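Local coordinates for protein endo-beta-1,2-glucanase (Talaromyces funiculosus, PDB 6IMV) that hydrolyses beta-1,2-glucans from within the chain as a fungal endo-beta-1,2-glucanase and is held here in complex with the disaccharide sophorose, at residues S346-T351 against L430-S435; G360-A365 against L378-P383. One frame throughout, in Å; residues are numbered along the deposited sequence.

In the fold
The two contacts lie on the same side of the chain's centre, their own centres about 9 Å apart, and share the two-stranded antiparallel hairpin of strands 347-352 and 357-362. Contact 1 sets the first strand against the end of strand 427-432 and the start of helix 433-443; contact 2, nested inside the loop that contact 1 closes, sets the second strand against 378-383. They are joined where Ile362 N meets Ile347 O at 2.7 Å and Ser346 OG meets Ser363 O at 2.6 Å. One face of the hairpin meets a bound glucose through Asn348 and Tyr361, whereas Asn349 and Ile362 meet an N-linked glycan.

Contact 1: S346-T351 against L430-S435; sequences SINNVT and LLTWDS. With NAG (2-acetamido-2-deoxy-beta-D-glucopyranose), chain C; BGC (beta-D-glucopyranose), chain I.
The carboxamide of Asn348 lies against CD2 of Leu430, the two side chains crossing at about a right angle, with ND2 3.4 Å from that methyl. CB and CG of Asn348 also touch CD2, so the methyl packs along the asparagine rather than at its end alone. CG of Asn348 stands beside the backbone N (chi1 -77°), and the amide turned on it presents ND2 to the sugar: Asn348 ND2 donates to O4 of the glucose at 2.9 Å, nearly straight at 169°. The same nitrogen is also hydrogen-bonded to Glu418 OE2, so two acceptors fix how the amide is turned. CG2 of Thr432 approaches the same glucose O4 at 3.9 Å. Here the hairpin strand 347-352 packs on the junction where strand 427-432 of the large antiparallel sheet runs into helix 433-443, and the junction borders the glucose pocket. Thr432 is the N-cap: its OG1 accepts from Ser435 N at 3.2 Å, while Glu418 OE1 is hydrogen-bonded to both Thr432 OG1 and Ser435 OG. One residue before Asn348, Ile347 brings CD1 to 3.6 Å from CB of Ser435. Asp434 forms a salt bridge with Lys82, another pocket residue. One residue after Asn348, Asn349 carries the glycan, its ND2 joined covalently to C1 of the N-acetylglucosamine, and its OD1 accepts from Val350 N, which sits above the plane of that side-chain carbonyl (36° out of it).

Contact 2: G360-A365 against L378-P383; sequences GYISNA and LDVITP. With NAG (2-acetamido-2-deoxy-beta-D-glucopyranose), chain C; BGC (beta-D-glucopyranose), chain I.
Ile362 lays its CD1 methyl over the branched end of Val380, 3.6 Å from CG2 and 3.7 Å from CB, with the two side chains crossing obliquely. This apolar pair joins the second strand of the hairpin 347-352/357-362 to strand 380-381, a short strand of the large antiparallel sheet that pairs with 415-421. No hydrogen bond links the two segments, and side-chain packing carries the contact. In Ile362, CG1 stands beside the backbone N (chi1 -51°) and the chain then runs out extended (chi2 159°), which takes CD1 across to the valine. Ile362 CG1 also meets the acetyl methyl C8 of the N-acetylglucosamine, at 3.8 Å, so the isoleucine lies against both the valine and the glycan. Val380 packs further on Asn349, which bears that sugar, and on Ser419 and Arg421 of strand 415-421. Asp379 OD1 lies a loose 4.4 Å from Ile362 CD1; its other oxygen, OD2, forms a salt bridge with Arg421. Beyond the strand, Asn364 centres an inverse gamma turn, and just after it Ala365 CA comes to 4.3 Å from CD2 of Leu378, whose CB points away but whose CD2 methyl folds back. Tyr361, preceding Ile362, belongs to the glucose pocket. The tyrosine's CG points opposite the backbone N (chi1 -172°), which swings the ring out under the sugar. The glucose lies over one face of the ring, its C1, C3 and C5 on the side nearer to it, sugar-on-aromatic packing familiar from glycoside hydrolases. Glucose C1 stands 3.7 Å above the centre of the Tyr361 ring, and glucose C5 comes to 3.5 Å from CE1 of Tyr361.

Contact 1: S346-T351 against L430-S435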
loop_
_atom_site.group_PDB
_atom_site.type_symbol
_atom_site.label_atom_id
_atom_site.label_comp_id
_atom_site.label_asym_id
_atom_site.label_seq_id
_atom_site.Cartn_x
_atom_site.Cartn_y
_atom_site.Cartn_z
ATOM N N SER A 346 2.199 10.676 0.302
ATOM C CA SER A 346 2.304 10.827 -1.138
ATOM C C SER A 346 0.917 10.607 -1.762
ATOM O O SER A 346 0.223 9.623 -1.443
ATOM C CB SER A 346 3.323 9.872 -1.721
ATOM O OG SER A 346 4.573 9.971 -1.054
ATOM N N ILE A 347 0.509 11.521 -2.645
ATOM C CA ILE A 347 -0.890 11.598 -3.079
ATOM C C ILE A 347 -1.001 12.451 -4.351
ATOM O O ILE A 347 -0.171 13.340 -4.603
ATOM C CB ILE A 347 -1.757 12.174 -1.935
ATOM C CG1 ILE A 347 -3.247 11.936 -2.157
ATOM C CG2 ILE A 347 -1.471 13.657 -1.698
ATOM C CD1 ILE A 347 -3.655 10.491 -2.040
ATOM N N ASN A 348 -2.050 12.182 -5.137
ATOM C CA ASN A 348 -2.442 13.032 -6.250
ATOM C C ASN A 348 -2.916 14.384 -5.712
ATOM O O ASN A 348 -3.564 14.473 -4.662
ATOM C CB ASN A 348 -3.516 12.388 -7.129
ATOM C CG ASN A 348 -2.930 11.335 -8.041
ATOM O OD1 ASN A 348 -2.324 11.665 -9.061
ATOM N ND2 ASN A 348 -3.057 10.077 -7.657
ATOM N N ASN A 349 -2.571 15.426 -6.475
ATOM C CA ASN A 349 -2.944 16.799 -6.221
ATOM C C ASN A 349 -4.407 16.996 -6.624
ATOM O O ASN A 349 -5.042 16.086 -7.189
ATOM C CB ASN A 349 -2.025 17.743 -6.999
ATOM C CG ASN A 349 -1.846 19.110 -6.371
ATOM O OD1 ASN A 349 -2.557 19.481 -5.433
ATOM N ND2 ASN A 349 -0.888 19.857 -6.899
ATOM N N VAL A 350 -4.919 18.201 -6.360
ATOM C CA VAL A 350 -6.303 18.571 -6.642
ATOM C C VAL A 350 -6.588 18.500 -8.148
ATOM O O VAL A 350 -5.690 18.609 -8.995
ATOM C CB VAL A 350 -6.634 19.970 -6.096
ATOM C CG1 VAL A 350 -6.434 20.054 -4.598
ATOM C CG2 VAL A 350 -5.837 21.067 -6.790
ATOM N N THR A 351 -7.875 18.323 -8.450
ATOM C CA THR A 351 -8.430 18.450 -9.766
ATOM C C THR A 351 -8.639 19.937 -10.076
ATOM O O THR A 351 -9.105 20.697 -9.233
ATOM C CB THR A 351 -9.773 17.711 -9.862
ATOM O OG1 THR A 351 -9.533 16.326 -9.613
ATOM C CG2 THR A 351 -10.452 17.887 -11.204
ATOM N N LEU A 430 -10.853 12.028 -7.575
ATOM C CA LEU A 430 -10.138 10.884 -8.056
ATOM C C LEU A 430 -10.281 9.745 -7.040
ATOM O O LEU A 430 -10.471 9.994 -5.841
ATOM C CB LEU A 430 -8.676 11.310 -8.237
ATOM C CG LEU A 430 -7.726 10.256 -8.808
ATOM C CD1 LEU A 430 -8.006 10.029 -10.280
ATOM C CD2 LEU A 430 -6.277 10.661 -8.597
ATOM N N LEU A 431 -10.216 8.507 -7.545
ATOM C CA LEU A 431 -10.119 7.301 -6.735
ATOM C C LEU A 431 -8.855 6.538 -7.149
ATOM O O LEU A 431 -8.642 6.353 -8.336
ATOM C CB LEU A 431 -11.345 6.413 -6.978
ATOM C CG LEU A 431 -12.702 7.110 -7.035
ATOM C CD1 LEU A 431 -13.749 6.150 -7.580
ATOM C CD2 LEU A 431 -13.110 7.651 -5.671
ATOM N N THR A 432 -8.053 6.077 -6.180
ATOM C CA THR A 432 -6.960 5.152 -6.461
ATOM C C THR A 432 -6.915 4.060 -5.390
ATOM O O THR A 432 -7.387 4.266 -4.271
ATOM C CB THR A 432 -5.601 5.867 -6.536
ATOM O OG1 THR A 432 -5.287 6.395 -5.248
ATOM C CG2 THR A 432 -5.570 6.983 -7.562
ATOM N N TRP A 433 -6.331 2.907 -5.747
ATOM C CA TRP A 433 -6.078 1.823 -4.789
ATOM C C TRP A 433 -5.252 2.357 -3.621
ATOM O O TRP A 433 -5.575 2.082 -2.456
ATOM C CB TRP A 433 -5.368 0.628 -5.439
ATOM C CG TRP A 433 -6.235 -0.144 -6.378
ATOM C CD1 TRP A 433 -6.449 0.130 -7.693
ATOM C CD2 TRP A 433 -7.026 -1.306 -6.073
ATOM N NE1 TRP A 433 -7.303 -0.786 -8.235
ATOM C CE2 TRP A 433 -7.679 -1.681 -7.267
ATOM C CE3 TRP A 433 -7.240 -2.068 -4.920
ATOM C CZ2 TRP A 433 -8.541 -2.777 -7.333
ATOM C CZ3 TRP A 433 -8.094 -3.148 -4.987
ATOM C CH2 TRP A 433 -8.741 -3.489 -6.173
ATOM N N ASP A 434 -4.185 3.100 -3.956
ATOM C CA ASP A 434 -3.223 3.616 -2.974
ATOM C C ASP A 434 -3.934 4.465 -1.903
ATOM O O ASP A 434 -3.616 4.335 -0.717
ATOM C CB ASP A 434 -2.093 4.394 -3.664
ATOM C CG ASP A 434 -0.997 3.522 -4.269
ATOM O OD1 ASP A 434 -1.307 2.692 -5.124
ATOM O OD2 ASP A 434 0.183 3.710 -3.904
ATOM N N SER A 435 -4.882 5.326 -2.303
ATOM C CA SER A 435 -5.507 6.287 -1.358
ATOM C C SER A 435 -6.728 5.696 -0.639
ATOM O O SER A 435 -7.310 6.360 0.202
ATOM C CB SER A 435 -5.877 7.599 -2.035
ATOM O OG SER A 435 -7.052 7.470 -2.813
HETATM C C1 NAG C . -0.557 21.182 -6.444
HETATM C C2 NAG C . 0.787 21.570 -7.027
HETATM C C3 NAG C . 1.183 22.930 -6.468
HETATM C C4 NAG C . 0.136 23.962 -6.831
HETATM C C5 NAG C . -1.252 23.484 -6.424
HETATM C C6 NAG C . -2.320 24.406 -7.006
HETATM C C7 NAG C . 2.086 19.544 -7.500
HETATM C C8 NAG C . 3.241 18.698 -7.046
HETATM N N2 NAG C . 1.800 20.579 -6.721
HETATM O O3 NAG C . 2.445 23.315 -6.984
HETATM O O4 NAG C . 0.446 25.163 -6.108
HETATM O O5 NAG C . -1.519 22.146 -6.864
HETATM O O6 NAG C . -3.584 23.988 -6.505
HETATM O O7 NAG C . 1.457 19.292 -8.513
HETATM C C2 BGC I . 1.427 8.126 -10.442
HETATM C C3 BGC I . -0.083 8.419 -10.406
HETATM C C4 BGC I . -0.842 7.442 -9.486
HETATM C C5 BGC I . -0.118 7.323 -8.137
HETATM C C6 BGC I . -0.769 6.312 -7.189
HETATM C C1 BGC I . 1.980 7.987 -9.030
HETATM O O1 BGC I . 3.375 7.676 -8.990
HETATM O O2 BGC I . 2.089 9.212 -11.066
HETATM O O3 BGC I . -0.637 8.370 -11.722
HETATM O O4 BGC I . -2.211 7.854 -9.291
HETATM O O5 BGC I . 1.253 6.964 -8.348
HETATM O O6 BGC I . -0.657 5.008 -7.752
#

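Contact 2: G360-A365 against L378-P383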
loop_
_atom_site.group_PDB
_atom_site.type_symbol
_atom_site.label_atom_id
_atom_site.label_comp_id
_atom_site.label_asym_id
_atom_site.label_seq_id
_atom_site.Cartn_x
_atom_site.Cartn_y
_atom_site.Cartn_z
ATOM N N GLY A 360 -1.214 17.353 -10.725
ATOM C CA GLY A 360 0.076 16.694 -10.569
ATOM C C GLY A 360 0.044 15.676 -9.444
ATOM O O GLY A 360 -0.998 15.455 -8.838
ATOM N N TYR A 361 1.191 15.034 -9.198
ATOM C CA TYR A 361 1.350 14.124 -8.072
ATOM C C TYR A 361 2.306 14.727 -7.032
ATOM O O TYR A 361 3.392 15.177 -7.371
ATOM C CB TYR A 361 1.846 12.763 -8.550
ATOM C CG TYR A 361 1.850 11.722 -7.463
ATOM C CD1 TYR A 361 0.687 11.061 -7.114
ATOM C CD2 TYR A 361 3.003 11.423 -6.762
ATOM C CE1 TYR A 361 0.666 10.112 -6.110
ATOM C CE2 TYR A 361 3.004 10.475 -5.753
ATOM C CZ TYR A 361 1.831 9.817 -5.427
ATOM O OH TYR A 361 1.823 8.874 -4.448
ATOM N N ILE A 362 1.880 14.713 -5.766
ATOM C CA ILE A 362 2.683 15.216 -4.640
ATOM C C ILE A 362 3.320 14.027 -3.919
ATOM O O ILE A 362 2.657 13.380 -3.106
ATOM C CB ILE A 362 1.835 16.052 -3.655
ATOM C CG1 ILE A 362 1.025 17.152 -4.345
ATOM C CG2 ILE A 362 2.717 16.619 -2.553
ATOM C CD1 ILE A 362 -0.156 17.641 -3.528
ATOM N N SER A 363 4.601 13.771 -4.214
ATOM C CA SER A 363 5.395 12.726 -3.564
ATOM C C SER A 363 5.772 13.136 -2.142
ATOM O O SER A 363 5.738 12.314 -1.218
ATOM C CB SER A 363 6.660 12.436 -4.336
ATOM O OG SER A 363 6.359 11.813 -5.573
ATOM N N ASN A 364 6.189 14.398 -2.011
ATOM C CA ASN A 364 6.954 14.884 -0.875
ATOM C C ASN A 364 6.007 15.482 0.177
ATOM O O ASN A 364 6.146 16.640 0.559
ATOM C CB ASN A 364 8.031 15.871 -1.333
ATOM C CG ASN A 364 7.477 17.071 -2.075
ATOM O OD1 ASN A 364 6.432 16.991 -2.705
ATOM N ND2 ASN A 364 8.173 18.194 -2.004
ATOM N N ALA A 365 5.075 14.658 0.675
ATOM C CA ALA A 365 4.137 15.059 1.719
ATOM C C ALA A 365 4.289 14.134 2.928
ATOM O O ALA A 365 3.975 12.939 2.865
ATOM C CB ALA A 365 2.727 15.051 1.196
ATOM N N LEU A 378 2.935 20.518 1.839
ATOM C CA LEU A 378 2.047 20.165 2.944
ATOM C C LEU A 378 0.691 20.877 2.824
ATOM O O LEU A 378 0.018 21.114 3.828
ATOM C CB LEU A 378 2.745 20.560 4.248
ATOM C CG LEU A 378 4.096 19.898 4.500
ATOM C CD1 LEU A 378 4.697 20.393 5.811
ATOM C CD2 LEU A 378 3.955 18.383 4.498
ATOM N N ASP A 379 0.258 21.187 1.601
ATOM C CA ASP A 379 -1.025 21.872 1.429
ATOM C C ASP A 379 -2.164 20.864 1.191
ATOM O O ASP A 379 -3.320 21.250 1.261
ATOM C CB ASP A 379 -0.950 22.941 0.335
ATOM C CG ASP A 379 -0.550 22.424 -1.031
ATOM O OD1 ASP A 379 -0.095 21.282 -1.136
ATOM O OD2 ASP A 379 -0.713 23.180 -1.981
ATOM N N VAL A 380 -1.834 19.588 0.937
ATOM C CA VAL A 380 -2.819 18.554 0.601
ATOM C C VAL A 380 -2.689 17.369 1.571
ATOM O O VAL A 380 -1.592 16.826 1.764
ATOM C CB VAL A 380 -2.650 18.108 -0.866
ATOM C CG1 VAL A 380 -3.503 16.884 -1.205
ATOM C CG2 VAL A 380 -2.931 19.263 -1.824
ATOM N N ILE A 381 -3.843 16.944 2.110
ATOM C CA ILE A 381 -3.982 15.843 3.067
ATOM C C ILE A 381 -4.841 14.742 2.428
ATOM O O ILE A 381 -5.609 14.994 1.486
ATOM C CB ILE A 381 -4.596 16.330 4.396
ATOM C CG1 ILE A 381 -5.900 17.105 4.174
ATOM C CG2 ILE A 381 -3.575 17.130 5.195
ATOM C CD1 ILE A 381 -6.616 17.504 5.439
ATOM N N THR A 382 -4.719 13.520 2.957
ATOM C CA THR A 382 -5.405 12.362 2.384
ATOM C C THR A 382 -5.839 11.391 3.479
ATOM O O THR A 382 -5.091 11.116 4.416
ATOM C CB THR A 382 -4.538 11.658 1.333
ATOM O OG1 THR A 382 -5.229 10.500 0.859
ATOM C CG2 THR A 382 -3.180 11.244 1.861
ATOM N N PRO A 383 -7.053 10.803 3.360
ATOM C CA PRO A 383 -7.512 9.791 4.314
ATOM C C PRO A 383 -6.569 8.590 4.515
ATOM O O PRO A 383 -6.498 8.072 5.625
ATOM C CB PRO A 383 -8.853 9.340 3.711
ATOM C CG PRO A 383 -9.339 10.564 2.964
ATOM C CD PRO A 383 -8.077 11.131 2.354
HETATM C C1 NAG C . -0.557 21.182 -6.444
HETATM C C2 NAG C . 0.787 21.570 -7.027
HETATM C C3 NAG C . 1.183 22.930 -6.468
HETATM C C4 NAG C . 0.136 23.962 -6.831
HETATM C C5 NAG C . -1.252 23.484 -6.424
HETATM C C6 NAG C . -2.320 24.406 -7.006
HETATM C C7 NAG C . 2.086 19.544 -7.500
HETATM C C8 NAG C . 3.241 18.698 -7.046
HETATM N N2 NAG C . 1.800 20.579 -6.721
HETATM O O3 NAG C . 2.445 23.315 -6.984
HETATM O O4 NAG C . 0.446 25.163 -6.108
HETATM O O5 NAG C . -1.519 22.146 -6.864
HETATM O O6 NAG C . -3.584 23.988 -6.505
HETATM O O7 NAG C . 1.457 19.292 -8.513
HETATM C C2 BGC I . 1.427 8.126 -10.442
HETATM C C3 BGC I . -0.083 8.419 -10.406
HETATM C C4 BGC I . -0.842 7.442 -9.486
HETATM C C5 BGC I . -0.118 7.323 -8.137
HETATM C C6 BGC I . -0.769 6.312 -7.189
HETATM C C1 BGC I . 1.980 7.987 -9.030
HETATM O O1 BGC I . 3.375 7.676 -8.990
HETATM O O2 BGC I . 2.089 9.212 -11.066
HETATM O O3 BGC I . -0.637 8.370 -11.722
HETATM O O4 BGC I . -2.211 7.854 -9.291
HETATM O O5 BGC I . 1.253 6.964 -8.348
HETATM O O6 BGC I . -0.657 5.008 -7.752
#